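Local structure of ferritin light chain (Trichoplusia ni, 1Z6O) at residues Cys4-Asp7 against Val8-Cys12; Lys74-Lys77 against Lys78-Asp81; Lys92-Lys96 against Arg97-Met101; Ser183-Lys186 against Lys187-Thr190; Tyr202-Asp205 against Glu206-Lys210. The protein stores iron as the light chain of a secreted insect ferritin, in which it probably helps the ferrihydrite core to nucleate while heavy chains oxidise the iron. All coordinates share one frame; numbering follows the deposited sequence.

Interaction 1 (Cys4-Asp7 against Val8-Cys12)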
loop_
_atom_site.group_PDB
_atom_site.type_symbol
_atom_site.label_atom_id
_atom_site.label_comp_id
_atom_site.label_asym_id
_atom_site.label_seq_id
_atom_site.Cartn_x
_atom_site.Cartn_y
_atom_site.Cartn_z
ATOM N N CYS A 4 -0.585 -42.482 43.201
ATOM C CA CYS A 4 -1.502 -41.420 43.570
ATOM C C CYS A 4 -2.933 -41.970 43.474
ATOM O O CYS A 4 -3.777 -41.695 44.329
ATOM C CB CYS A 4 -1.284 -40.217 42.638
ATOM S SG CYS A 4 -2.555 -38.920 42.780
ATOM N N TYR A 5 -3.201 -42.774 42.449
ATOM C CA TYR A 5 -4.538 -43.345 42.270
ATOM C C TYR A 5 -4.938 -44.207 43.476
ATOM O O TYR A 5 -6.064 -44.129 43.966
ATOM C CB TYR A 5 -4.574 -44.205 41.009
ATOM C CG TYR A 5 -5.954 -44.684 40.625
ATOM C CD1 TYR A 5 -6.885 -43.803 40.082
ATOM C CD2 TYR A 5 -6.310 -46.031 40.749
ATOM C CE1 TYR A 5 -8.135 -44.242 39.659
ATOM C CE2 TYR A 5 -7.567 -46.486 40.329
ATOM C CZ TYR A 5 -8.472 -45.580 39.780
ATOM O OH TYR A 5 -9.705 -45.999 39.327
ATOM N N ASN A 6 -4.018 -45.038 43.948
ATOM C CA ASN A 6 -4.321 -45.878 45.104
ATOM C C ASN A 6 -4.535 -45.022 46.359
ATOM O O ASN A 6 -5.384 -45.342 47.189
ATOM C CB ASN A 6 -3.207 -46.893 45.355
ATOM C CG ASN A 6 -3.562 -47.864 46.473
ATOM O OD1 ASN A 6 -4.589 -48.548 46.408
ATOM N ND2 ASN A 6 -2.726 -47.917 47.508
ATOM N N ASP A 7 -3.772 -43.941 46.510
ATOM C CA ASP A 7 -3.961 -43.058 47.669
ATOM C C ASP A 7 -5.364 -42.462 47.623
ATOM O O ASP A 7 -6.034 -42.337 48.650
ATOM C CB ASP A 7 -2.949 -41.905 47.671
ATOM C CG ASP A 7 -1.563 -42.335 48.124
ATOM O OD1 ASP A 7 -0.631 -41.508 48.017
ATOM O OD2 ASP A 7 -1.402 -43.485 48.591
ATOM N N VAL A 8 -5.810 -42.078 46.430
ATOM C CA VAL A 8 -7.143 -41.506 46.292
ATOM C C VAL A 8 -8.222 -42.537 46.647
ATOM O O VAL A 8 -9.166 -42.229 47.374
ATOM C CB VAL A 8 -7.386 -40.981 44.854
ATOM C CG1 VAL A 8 -8.868 -40.637 44.660
ATOM C CG2 VAL A 8 -6.537 -39.722 44.619
ATOM N N ALA A 9 -8.077 -43.754 46.134
ATOM C CA ALA A 9 -9.045 -44.820 46.405
ATOM C C ALA A 9 -9.166 -45.056 47.910
ATOM O O ALA A 9 -10.267 -45.194 48.435
ATOM C CB ALA A 9 -8.620 -46.114 45.703
ATOM N N LEU A 10 -8.035 -45.091 48.602
ATOM C CA LEU A 10 -8.037 -45.302 50.043
ATOM C C LEU A 10 -8.639 -44.123 50.809
ATOM O O LEU A 10 -9.578 -44.297 51.582
ATOM C CB LEU A 10 -6.613 -45.559 50.544
ATOM C CG LEU A 10 -5.955 -46.859 50.061
ATOM C CD1 LEU A 10 -4.502 -46.912 50.514
ATOM C CD2 LEU A 10 -6.727 -48.053 50.605
ATOM N N ASP A 11 -8.109 -42.923 50.588
ATOM C CA ASP A 11 -8.593 -41.737 51.293
ATOM C C ASP A 11 -10.000 -41.271 50.951
ATOM O O ASP A 11 -10.652 -40.636 51.775
ATOM C CB ASP A 11 -7.616 -40.573 51.103
ATOM C CG ASP A 11 -6.367 -40.715 51.955
ATOM O OD1 ASP A 11 -6.517 -40.929 53.179
ATOM O OD2 ASP A 11 -5.242 -40.605 51.412
ATOM N N CYS A 12 -10.475 -41.567 49.746
ATOM C CA CYS A 12 -11.818 -41.146 49.364
ATOM C C CYS A 12 -12.861 -42.177 49.788
ATOM O O CYS A 12 -14.007 -42.134 49.342
ATOM C CB CYS A 12 -11.901 -40.891 47.851
ATOM S SG CYS A 12 -10.984 -39.407 47.305
#
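The short N-terminal helix 4-11 is made by this contact: Cys4, Tyr5, Asn6 and Asp7 offer their carbonyl oxygens one after another to the amides of Val8, Ala9, Leu10 and Asp11. All four are sound alpha-helical bonds, from Val8 N to Cys4 O at 2.9 Å through to Asp11 N to Asp7 O, also 2.9 Å and the straightest of the set, with an N-H...O angle of 170°. Cys12 is where the chain leaves helical geometry. On one flank the CG2 branch of Val8 comes to 3.4 Å from Cys4 O and within 4.5 Å of Cys4 SG, a loose apolar touch. That sulfur is tied to Cys24 in a disulfide, while Cys12 at the far end forms a second disulfide with Cys3 of a Ferritin heavy chain, so the helix and the residue just after it carry one link within the chain and one between chains, in keeping with the disulfide-linked light and heavy chains of this ferritin. Asp7 turns its carboxylate off the helix to a salt bridge with Arg23, and Tyr5 OH is hydrogen-bonded to Asn120 of a neighbouring light chain. Asp7 OD2 and Asp11 OD2 stay 5.6 Å apart, and the arginine probably eases the repulsion between the two acids. On another flank, one turn apart, the side chains of Asn6 and Leu10 meet at an oblique angle. The Asn6 CG, anti to the backbone N (chi1 -175°), holds the amide out from the helix, with ND2 3.6 Å from the methyl Leu10 CD1.

Interaction 2 (Lys74-Lys77 against Lys78-Asp81)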
loop_
_atom_site.group_PDB
_atom_site.type_symbol
_atom_site.label_atom_id
_atom_site.label_comp_id
_atom_site.label_asym_id
_atom_site.label_seq_id
_atom_site.Cartn_x
_atom_site.Cartn_y
_atom_site.Cartn_z
ATOM N N LYS A 74 29.707 -3.070 32.110
ATOM C CA LYS A 74 28.672 -3.738 31.322
ATOM C C LYS A 74 28.881 -5.261 31.326
ATOM O O LYS A 74 27.916 -6.035 31.372
ATOM C CB LYS A 74 28.718 -3.220 29.881
ATOM C CG LYS A 74 27.627 -3.756 28.976
ATOM C CD LYS A 74 27.771 -3.166 27.570
ATOM C CE LYS A 74 26.623 -3.596 26.670
ATOM N NZ LYS A 74 26.801 -3.099 25.277
ATOM N N LEU A 75 30.140 -5.686 31.265
ATOM C CA LEU A 75 30.465 -7.113 31.279
ATOM C C LEU A 75 29.956 -7.736 32.584
ATOM O O LEU A 75 29.294 -8.781 32.575
ATOM C CB LEU A 75 31.989 -7.308 31.157
ATOM C CG LEU A 75 32.543 -8.746 31.146
ATOM C CD1 LEU A 75 33.957 -8.763 30.557
ATOM C CD2 LEU A 75 32.579 -9.299 32.562
ATOM N N PHE A 76 30.257 -7.093 33.708
ATOM C CA PHE A 76 29.817 -7.626 34.994
ATOM C C PHE A 76 28.322 -7.517 35.221
ATOM O O PHE A 76 27.726 -8.375 35.865
ATOM C CB PHE A 76 30.572 -6.956 36.140
ATOM C CG PHE A 76 31.942 -7.522 36.343
ATOM C CD1 PHE A 76 33.074 -6.826 35.924
ATOM C CD2 PHE A 76 32.097 -8.787 36.916
ATOM C CE1 PHE A 76 34.353 -7.386 36.070
ATOM C CE2 PHE A 76 33.365 -9.356 37.071
ATOM C CZ PHE A 76 34.495 -8.651 36.644
ATOM N N LYS A 77 27.709 -6.468 34.690
ATOM C CA LYS A 77 26.271 -6.304 34.846
ATOM C C LYS A 77 25.556 -7.441 34.106
ATOM O O LYS A 77 24.550 -7.988 34.578
ATOM C CB LYS A 77 25.858 -4.938 34.291
ATOM C CG LYS A 77 24.359 -4.699 34.243
ATOM C CD LYS A 77 23.727 -4.781 35.610
ATOM C CE LYS A 77 22.256 -4.384 35.514
ATOM N NZ LYS A 77 21.518 -4.777 36.727
ATOM N N LYS A 78 26.078 -7.809 32.942
ATOM C CA LYS A 78 25.482 -8.900 32.177
ATOM C C LYS A 78 25.643 -10.228 32.937
ATOM O O LYS A 78 24.706 -11.028 33.003
ATOM C CB LYS A 78 26.134 -8.995 30.798
ATOM C CG LYS A 78 25.578 -10.125 29.945
ATOM C CD LYS A 78 26.124 -10.069 28.524
ATOM C CE LYS A 78 25.546 -11.193 27.673
ATOM N NZ LYS A 78 26.067 -11.160 26.277
ATOM N N LEU A 79 26.825 -10.473 33.496
ATOM C CA LEU A 79 27.047 -11.691 34.286
ATOM C C LEU A 79 26.094 -11.718 35.489
ATOM O O LEU A 79 25.571 -12.773 35.858
ATOM C CB LEU A 79 28.490 -11.754 34.800
ATOM C CG LEU A 79 29.583 -12.019 33.755
ATOM C CD1 LEU A 79 30.942 -12.067 34.454
ATOM C CD2 LEU A 79 29.308 -13.342 33.033
ATOM N N SER A 80 25.888 -10.560 36.113
ATOM C CA SER A 80 24.985 -10.467 37.266
ATOM C C SER A 80 23.542 -10.764 36.867
ATOM O O SER A 80 22.859 -11.565 37.521
ATOM C CB SER A 80 25.046 -9.059 37.887
ATOM O OG SER A 80 24.122 -8.960 38.968
ATOM N N ASP A 81 23.069 -10.116 35.801
ATOM C CA ASP A 81 21.697 -10.324 35.338
ATOM C C ASP A 81 21.468 -11.783 34.942
ATOM O O ASP A 81 20.407 -12.350 35.219
ATOM C CB ASP A 81 21.367 -9.433 34.127
ATOM C CG ASP A 81 21.285 -7.938 34.478
ATOM O OD1 ASP A 81 21.173 -7.573 35.673
ATOM O OD2 ASP A 81 21.316 -7.117 33.535
#
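Lys77 and Asp81, one turn apart on helix 70-96, cross at an angle so that the ammonium group of the lysine ends beside one oxygen of the carboxylate. The lysine chain leaves with CG anti to the backbone N, then bends at chi2 (60°) and runs forward over the aspartate. NZ lies 3.0 Å from Asp81 OD1 in a salt bridge, although the position of NZ is less certain than the rest, and Lys77 CE passes 3.5 Å from Asp81 OD2. Were Lys77 replaced by an alanine, Asp81 would probably lose its positive mate within the helix, and its carboxylate the cover of the aliphatic chain that now crosses it. On the buried side, Leu75 and Leu79 lie side by side and point the same way, with Leu75 CD2 3.7 Å from Leu79 CD1. The same Leu75 CD2 sits over the centre of the Phe76 ring, 4.1 Å above its plane, a snug apolar cluster facing helix 122-148. Asp81 OD1 also takes a salt bridge from Arg68 of a Ferritin heavy chain. If NZ is placed correctly, one carboxylate oxygen serves two cations, which would probably favour its ionised form and couple this helix turn electrostatically to the neighbouring subunit.

Interaction 3 (Lys92-Lys96 against Arg97-Met101)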
loop_
_atom_site.group_PDB
_atom_site.type_symbol
_atom_site.label_atom_id
_atom_site.label_comp_id
_atom_site.label_asym_id
_atom_site.label_seq_id
_atom_site.Cartn_x
_atom_site.Cartn_y
_atom_site.Cartn_z
ATOM N N LYS A 92 12.653 -22.690 40.091
ATOM C CA LYS A 92 11.467 -23.217 39.426
ATOM C C LYS A 92 11.663 -24.676 39.013
ATOM O O LYS A 92 10.713 -25.460 39.049
ATOM C CB LYS A 92 11.105 -22.371 38.199
ATOM C CG LYS A 92 10.541 -20.981 38.575
ATOM C CD LYS A 92 10.266 -20.143 37.334
ATOM C CE LYS A 92 9.580 -18.825 37.714
ATOM N NZ LYS A 92 9.397 -17.936 36.518
ATOM N N HIS A 93 12.881 -25.057 38.632
ATOM C CA HIS A 93 13.109 -26.449 38.243
ATOM C C HIS A 93 13.018 -27.377 39.460
ATOM O O HIS A 93 12.476 -28.484 39.378
ATOM C CB HIS A 93 14.484 -26.627 37.581
ATOM C CG HIS A 93 14.562 -27.856 36.730
ATOM N ND1 HIS A 93 14.178 -27.864 35.407
ATOM C CD2 HIS A 93 14.882 -29.137 37.037
ATOM C CE1 HIS A 93 14.257 -29.097 34.934
ATOM N NE2 HIS A 93 14.680 -29.890 35.904
ATOM N N VAL A 94 13.570 -26.928 40.581
ATOM C CA VAL A 94 13.522 -27.681 41.838
ATOM C C VAL A 94 12.050 -27.981 42.188
ATOM O O VAL A 94 11.693 -29.119 42.540
ATOM C CB VAL A 94 14.180 -26.847 42.992
ATOM C CG1 VAL A 94 13.774 -27.394 44.371
ATOM C CG2 VAL A 94 15.713 -26.872 42.837
ATOM N N THR A 95 11.187 -26.973 42.082
ATOM C CA THR A 95 9.775 -27.189 42.405
ATOM C C THR A 95 9.044 -27.958 41.311
ATOM O O THR A 95 8.093 -28.687 41.594
ATOM C CB THR A 95 9.035 -25.864 42.687
ATOM O OG1 THR A 95 9.130 -25.000 41.549
ATOM C CG2 THR A 95 9.645 -25.176 43.908
ATOM N N LYS A 96 9.477 -27.801 40.065
ATOM C CA LYS A 96 8.850 -28.551 38.975
ATOM C C LYS A 96 9.015 -30.057 39.231
ATOM O O LYS A 96 8.112 -30.848 38.946
ATOM C CB LYS A 96 9.502 -28.201 37.627
ATOM C CG LYS A 96 8.973 -29.066 36.475
ATOM C CD LYS A 96 9.300 -28.492 35.091
ATOM C CE LYS A 96 10.780 -28.511 34.806
ATOM N NZ LYS A 96 11.064 -27.954 33.446
ATOM N N ARG A 97 10.171 -30.447 39.772
ATOM C CA ARG A 97 10.448 -31.855 40.053
ATOM C C ARG A 97 9.895 -32.335 41.402
ATOM O O ARG A 97 10.244 -33.417 41.874
ATOM C CB ARG A 97 11.963 -32.136 39.951
ATOM C CG ARG A 97 12.538 -31.968 38.518
ATOM C CD ARG A 97 11.858 -32.921 37.506
ATOM N NE ARG A 97 11.914 -34.317 37.941
ATOM C CZ ARG A 97 12.968 -35.119 37.797
ATOM N NH1 ARG A 97 14.081 -34.684 37.210
ATOM N NH2 ARG A 97 12.918 -36.360 38.267
ATOM N N GLY A 98 9.047 -31.521 42.030
ATOM C CA GLY A 98 8.405 -31.941 43.269
ATOM C C GLY A 98 9.145 -31.730 44.569
ATOM O O GLY A 98 8.749 -32.253 45.602
ATOM N N ASP A 99 10.207 -30.943 44.536
ATOM C CA ASP A 99 11.001 -30.696 45.733
ATOM C C ASP A 99 10.683 -29.274 46.205
ATOM O O ASP A 99 9.791 -28.610 45.667
ATOM C CB ASP A 99 12.480 -30.850 45.352
ATOM C CG ASP A 99 13.411 -30.995 46.549
ATOM O OD1 ASP A 99 12.941 -31.083 47.703
ATOM O OD2 ASP A 99 14.641 -31.024 46.312
ATOM N N LYS A 100 11.372 -28.817 47.237
ATOM C CA LYS A 100 11.163 -27.457 47.699
ATOM C C LYS A 100 12.525 -26.838 47.909
ATOM O O LYS A 100 13.473 -27.507 48.322
ATOM C CB LYS A 100 10.339 -27.416 48.982
ATOM C CG LYS A 100 11.005 -27.918 50.218
ATOM C CD LYS A 100 10.070 -27.682 51.398
ATOM C CE LYS A 100 10.586 -28.327 52.669
ATOM N NZ LYS A 100 9.575 -28.250 53.762
ATOM N N MET A 101 12.623 -25.557 47.604
ATOM C CA MET A 101 13.877 -24.845 47.715
ATOM C C MET A 101 14.238 -24.549 49.167
ATOM O O MET A 101 13.397 -24.132 49.946
ATOM C CB MET A 101 13.781 -23.541 46.916
ATOM C CG MET A 101 15.028 -22.687 46.949
ATOM S SD MET A 101 16.459 -23.552 46.233
ATOM C CE MET A 101 17.757 -22.503 46.813
HETATM O O HOH W 1 7.323 -28.891 44.203
#
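A Schellman motif ends helix 70-96 here, with Gly98 at its C-prime position. Gly98 N reaches back to Thr95 O at 3.0 Å, coming from well above the carbonyl plane, and Asp99 N returns to Val94 O at 3.1 Å. The glycine has a positive phi of 85°, where a side chain would collide with the preceding carbonyl oxygen. A water donates to both Thr95 O, at 2.7 Å, and Asp99 O, stitching the last turn to the outgoing chain. Thr95 places OG1 between its backbone N and carbonyl carbon (chi1 58°), which lets the hydroxyl donate to Lys92 O at 3.0 Å, from the same face as Lys96 N; its CG2 lies 3.9 Å from Asp99 O. A glycine at Thr95 would probably leave Lys92 O without its hydroxyl donor, gripped here by Lys96 N alone, and open a gap beside Asp99 O where CG2 lay. Val94 CG1 packs 3.8 Å from Asp99 CB. Alongside, His93 and Arg97 point the same way, the ring and guanidinium planes 82° apart, with Arg97 CG 4.0 Å from His93 CD2. Both end on Glu158, which hydrogen-bonds His93 and forms a salt bridge with Arg97. That shared carboxylate probably holds both side chains in place and fastens the helix end to helix 157-190.

Interaction 4 (Ser183-Lys186 against Lys187-Thr190)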
loop_
_atom_site.group_PDB
_atom_site.type_symbol
_atom_site.label_atom_id
_atom_site.label_comp_id
_atom_site.label_asym_id
_atom_site.label_seq_id
_atom_site.Cartn_x
_atom_site.Cartn_y
_atom_site.Cartn_z
ATOM N N SER A 183 44.118 -13.077 28.227
ATOM C CA SER A 183 45.294 -13.174 27.349
ATOM C C SER A 183 45.596 -11.812 26.728
ATOM O O SER A 183 46.758 -11.427 26.595
ATOM C CB SER A 183 45.073 -14.166 26.195
ATOM O OG SER A 183 44.934 -15.477 26.684
ATOM N N ASP A 184 44.554 -11.102 26.305
ATOM C CA ASP A 184 44.767 -9.787 25.711
ATOM C C ASP A 184 45.414 -8.834 26.714
ATOM O O ASP A 184 46.362 -8.132 26.373
ATOM C CB ASP A 184 43.446 -9.189 25.213
ATOM C CG ASP A 184 42.922 -9.893 23.946
ATOM O OD1 ASP A 184 43.715 -10.564 23.253
ATOM O OD2 ASP A 184 41.720 -9.766 23.632
ATOM N N LEU A 185 44.906 -8.810 27.947
ATOM C CA LEU A 185 45.464 -7.920 28.969
ATOM C C LEU A 185 46.893 -8.312 29.314
ATOM O O LEU A 185 47.753 -7.455 29.507
ATOM C CB LEU A 185 44.619 -7.945 30.245
ATOM C CG LEU A 185 43.221 -7.318 30.255
ATOM C CD1 LEU A 185 43.062 -6.557 31.561
ATOM C CD2 LEU A 185 43.021 -6.372 29.107
ATOM N N LYS A 186 47.147 -9.613 29.397
ATOM C CA LYS A 186 48.492 -10.092 29.693
ATOM C C LYS A 186 49.477 -9.540 28.654
ATOM O O LYS A 186 50.576 -9.099 28.997
ATOM C CB LYS A 186 48.516 -11.628 29.671
ATOM C CG LYS A 186 49.913 -12.236 29.707
ATOM C CD LYS A 186 49.846 -13.765 29.605
ATOM C CE LYS A 186 51.234 -14.353 29.371
ATOM N NZ LYS A 186 51.236 -15.846 29.405
ATOM N N LYS A 187 49.088 -9.560 27.382
ATOM C CA LYS A 187 49.971 -9.049 26.339
ATOM C C LYS A 187 50.177 -7.540 26.443
ATOM O O LYS A 187 51.283 -7.057 26.212
ATOM C CB LYS A 187 49.432 -9.412 24.952
ATOM C CG LYS A 187 49.465 -10.917 24.689
ATOM C CD LYS A 187 48.881 -11.286 23.331
ATOM C CE LYS A 187 48.859 -12.809 23.131
ATOM N NZ LYS A 187 48.480 -13.159 21.721
ATOM N N PHE A 188 49.122 -6.798 26.783
ATOM C CA PHE A 188 49.240 -5.340 26.923
ATOM C C PHE A 188 50.236 -5.024 28.036
ATOM O O PHE A 188 50.979 -4.046 27.976
ATOM C CB PHE A 188 47.902 -4.704 27.326
ATOM C CG PHE A 188 46.809 -4.841 26.296
ATOM C CD1 PHE A 188 45.479 -4.898 26.700
ATOM C CD2 PHE A 188 47.101 -4.874 24.931
ATOM C CE1 PHE A 188 44.441 -4.983 25.764
ATOM C CE2 PHE A 188 46.070 -4.957 23.981
ATOM C CZ PHE A 188 44.739 -5.012 24.403
ATOM N N ILE A 189 50.223 -5.855 29.070
ATOM C CA ILE A 189 51.098 -5.650 30.216
ATOM C C ILE A 189 52.549 -6.022 29.938
ATOM O O ILE A 189 53.464 -5.339 30.390
ATOM C CB ILE A 189 50.588 -6.477 31.438
ATOM C CG1 ILE A 189 49.283 -5.868 31.955
ATOM C CG2 ILE A 189 51.664 -6.543 32.548
ATOM C CD1 ILE A 189 48.497 -6.799 32.886
ATOM N N THR A 190 52.765 -7.087 29.177
ATOM C CA THR A 190 54.123 -7.548 28.929
ATOM C C THR A 190 54.843 -7.063 27.676
ATOM O O THR A 190 56.052 -6.857 27.712
ATOM C CB THR A 190 54.179 -9.091 28.938
ATOM O OG1 THR A 190 53.415 -9.607 27.843
ATOM C CG2 THR A 190 53.598 -9.635 30.238
HETATM O O HOH W 2 45.629 -12.303 23.182
#
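Four successive amides, Lys187 to Thr190, bond to the carbonyls of Ser183 to Lys186 in regular alpha-helical fashion, continuing helix 157-190 to its last residue. Lys186 O takes two donors from Thr190: the backbone N at 3.0 Å and the hydroxyl OG1 at 3.1 Å. The threonine manages this because its OG1 stands between the backbone N and the carbonyl carbon (chi1 65°), folded back over the preceding turn. The Phe188 ring lies with one face against the Asp184 carbonyl, whose O is 3.3 Å above the ring plane and displaced toward the rim. The side chains of Leu185 and Phe188 meet at a slant, Leu185 CD2 coming to 3.7 Å from Phe188 CD1. On the polar flank a water donates to Asp184 OD1 at 2.6 Å and accepts a weak bond from Lys187 NZ at 3.3 Å, a loose bridge between charges that are themselves 5.6 Å apart (Asp184 OD1 to Lys187 NZ). Both have firmer partners on a Ferritin heavy chain, where Asp184 forms a salt bridge with Arg53 and Lys187 a hydrogen bond to Val51 O. Within the light chain, Leu185 and Phe188 face helix 197-211 at Phe204 and Ala200, and Leu185 and Ile189 rest on Leu123 of helix 122-148.

Interaction 5 (Tyr202-Asp205 against Glu206-Lys210)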
loop_
_atom_site.group_PDB
_atom_site.type_symbol
_atom_site.label_atom_id
_atom_site.label_comp_id
_atom_site.label_asym_id
_atom_site.label_seq_id
_atom_site.Cartn_x
_atom_site.Cartn_y
_atom_site.Cartn_z
ATOM N N TYR A 202 42.147 1.551 27.821
ATOM C CA TYR A 202 41.084 2.421 27.324
ATOM C C TYR A 202 40.476 1.807 26.051
ATOM O O TYR A 202 39.253 1.684 25.914
ATOM C CB TYR A 202 41.668 3.808 27.022
ATOM C CG TYR A 202 40.731 4.731 26.276
ATOM C CD1 TYR A 202 39.507 5.119 26.825
ATOM C CD2 TYR A 202 41.084 5.243 25.030
ATOM C CE1 TYR A 202 38.654 6.004 26.146
ATOM C CE2 TYR A 202 40.245 6.129 24.349
ATOM C CZ TYR A 202 39.036 6.504 24.912
ATOM O OH TYR A 202 38.226 7.390 24.246
ATOM N N VAL A 203 41.332 1.418 25.116
ATOM C CA VAL A 203 40.861 0.815 23.869
ATOM C C VAL A 203 40.114 -0.499 24.141
ATOM O O VAL A 203 39.074 -0.785 23.533
ATOM C CB VAL A 203 42.060 0.557 22.914
ATOM C CG1 VAL A 203 41.642 -0.344 21.742
ATOM C CG2 VAL A 203 42.576 1.914 22.376
ATOM N N PHE A 204 40.637 -1.293 25.063
ATOM C CA PHE A 204 39.999 -2.565 25.396
ATOM C C PHE A 204 38.621 -2.324 26.017
ATOM O O PHE A 204 37.658 -3.026 25.695
ATOM C CB PHE A 204 40.873 -3.366 26.362
ATOM C CG PHE A 204 40.392 -4.776 26.566
ATOM C CD1 PHE A 204 40.618 -5.747 25.592
ATOM C CD2 PHE A 204 39.662 -5.117 27.704
ATOM C CE1 PHE A 204 40.120 -7.050 25.744
ATOM C CE2 PHE A 204 39.157 -6.415 27.867
ATOM C CZ PHE A 204 39.387 -7.378 26.885
ATOM N N ASP A 205 38.514 -1.337 26.907
ATOM C CA ASP A 205 37.210 -1.039 27.506
ATOM C C ASP A 205 36.203 -0.603 26.438
ATOM O O ASP A 205 35.028 -0.969 26.500
ATOM C CB ASP A 205 37.316 0.056 28.572
ATOM C CG ASP A 205 35.963 0.356 29.224
ATOM O OD1 ASP A 205 35.273 1.312 28.804
ATOM O OD2 ASP A 205 35.576 -0.395 30.144
ATOM N N GLU A 206 36.656 0.177 25.455
ATOM C CA GLU A 206 35.764 0.620 24.379
ATOM C C GLU A 206 35.311 -0.598 23.571
ATOM O O GLU A 206 34.160 -0.686 23.134
ATOM C CB GLU A 206 36.487 1.622 23.468
ATOM C CG GLU A 206 36.775 2.972 24.144
ATOM C CD GLU A 206 35.499 3.767 24.423
ATOM O OE1 GLU A 206 34.681 3.916 23.490
ATOM O OE2 GLU A 206 35.315 4.249 25.564
ATOM N N TYR A 207 36.227 -1.538 23.374
ATOM C CA TYR A 207 35.922 -2.775 22.653
ATOM C C TYR A 207 34.847 -3.571 23.422
ATOM O O TYR A 207 33.913 -4.110 22.819
ATOM C CB TYR A 207 37.192 -3.615 22.520
ATOM C CG TYR A 207 36.953 -5.032 22.052
ATOM C CD1 TYR A 207 36.573 -5.297 20.736
ATOM C CD2 TYR A 207 37.131 -6.114 22.921
ATOM C CE1 TYR A 207 36.378 -6.601 20.289
ATOM C CE2 TYR A 207 36.940 -7.431 22.482
ATOM C CZ TYR A 207 36.566 -7.660 21.163
ATOM O OH TYR A 207 36.391 -8.946 20.707
ATOM N N LEU A 208 34.974 -3.655 24.746
ATOM C CA LEU A 208 33.967 -4.371 25.532
ATOM C C LEU A 208 32.599 -3.702 25.402
ATOM O O LEU A 208 31.570 -4.380 25.346
ATOM C CB LEU A 208 34.355 -4.441 27.014
ATOM C CG LEU A 208 35.533 -5.352 27.387
ATOM C CD1 LEU A 208 35.695 -5.359 28.913
ATOM C CD2 LEU A 208 35.286 -6.784 26.881
ATOM N N GLN A 209 32.573 -2.373 25.352
ATOM C CA GLN A 209 31.295 -1.680 25.218
ATOM C C GLN A 209 30.571 -2.085 23.939
ATOM O O GLN A 209 29.345 -2.124 23.898
ATOM C CB GLN A 209 31.498 -0.165 25.217
ATOM C CG GLN A 209 31.921 0.385 26.563
ATOM C CD GLN A 209 32.160 1.880 26.519
ATOM O OE1 GLN A 209 31.322 2.629 26.027
ATOM N NE2 GLN A 209 33.300 2.322 27.044
ATOM N N LYS A 210 31.333 -2.386 22.896
ATOM C CA LYS A 210 30.749 -2.770 21.616
ATOM C C LYS A 210 30.432 -4.247 21.485
ATOM O O LYS A 210 29.596 -4.627 20.676
ATOM C CB LYS A 210 31.700 -2.437 20.461
ATOM C CG LYS A 210 31.993 -0.978 20.243
ATOM C CD LYS A 210 32.811 -0.812 18.963
ATOM C CE LYS A 210 33.118 0.647 18.692
ATOM N NZ LYS A 210 34.011 1.210 19.743
HETATM O O HOH W 3 36.414 3.595 27.982
#
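Asp205 OD1 is gripped from more than one side: Gln209 NE2 donates to it at 2.8 Å, and a water lies 2.7 Å away. The glutamine meets this oxygen on its syn side, 30° out of the carboxylate plane, while the oxygen lies close to the amide plane of Gln209. Asp205 has its CG anti to the backbone N (chi1 -179°), which holds the carboxylate out from the helix where the amide of Gln209, one turn later, can meet it. Gly71 N also donates to OD1 and Phe72 N to OD2, so the buried acid is well supplied with donors. Asp205 OD1 and Glu206 OE2 stand only 4.4 Å apart; the water, 2.7 Å from Glu206 OE2, lies between the two oxygens and probably helps them tolerate this closeness. Glu206 also has its own cation, Lys185 of a Ferritin heavy chain. Its CG lies over one face of the Tyr202 ring, offset toward the rim, 4.1 Å above the plane. On the apolar side Phe204 and Leu208 meet at a slant, with Phe204 CE2 3.8 Å from Leu208 CD1. All this lies on helix 197-211, the short last helix of the ferritin fold. Phe204 packs against helix 157-190 and sets its ring edge-to-face with His181, Asp205 ties down the start of helix 70-96, and Tyr207 meets Phe180 of a heavy chain edge-to-face.

In the fold
Along the chain the five contacts follow one another in order, each closing before the next opens. Interactions 2 and 3 share helix 70-96, their centres 27 Å apart on opposite sides of the chain's centre. Interactions 4 and 5 lie on the consecutive helices 157-190 and 197-211, with centres 15 Å apart, and touch through Phe204 against Asp184, Leu185 and Phe188. Interaction 5 also meets interaction 2, where Leu75 packs on Leu208. Interaction 1 stands off, 68 Å from interaction 4 between centres. Interactions 2, 4 and 5 thus meet round helix 197-211, interaction 3 lies at the far end of helix 70-96, and the N-terminal helix reaches neighbouring subunits of the 24-chain shell.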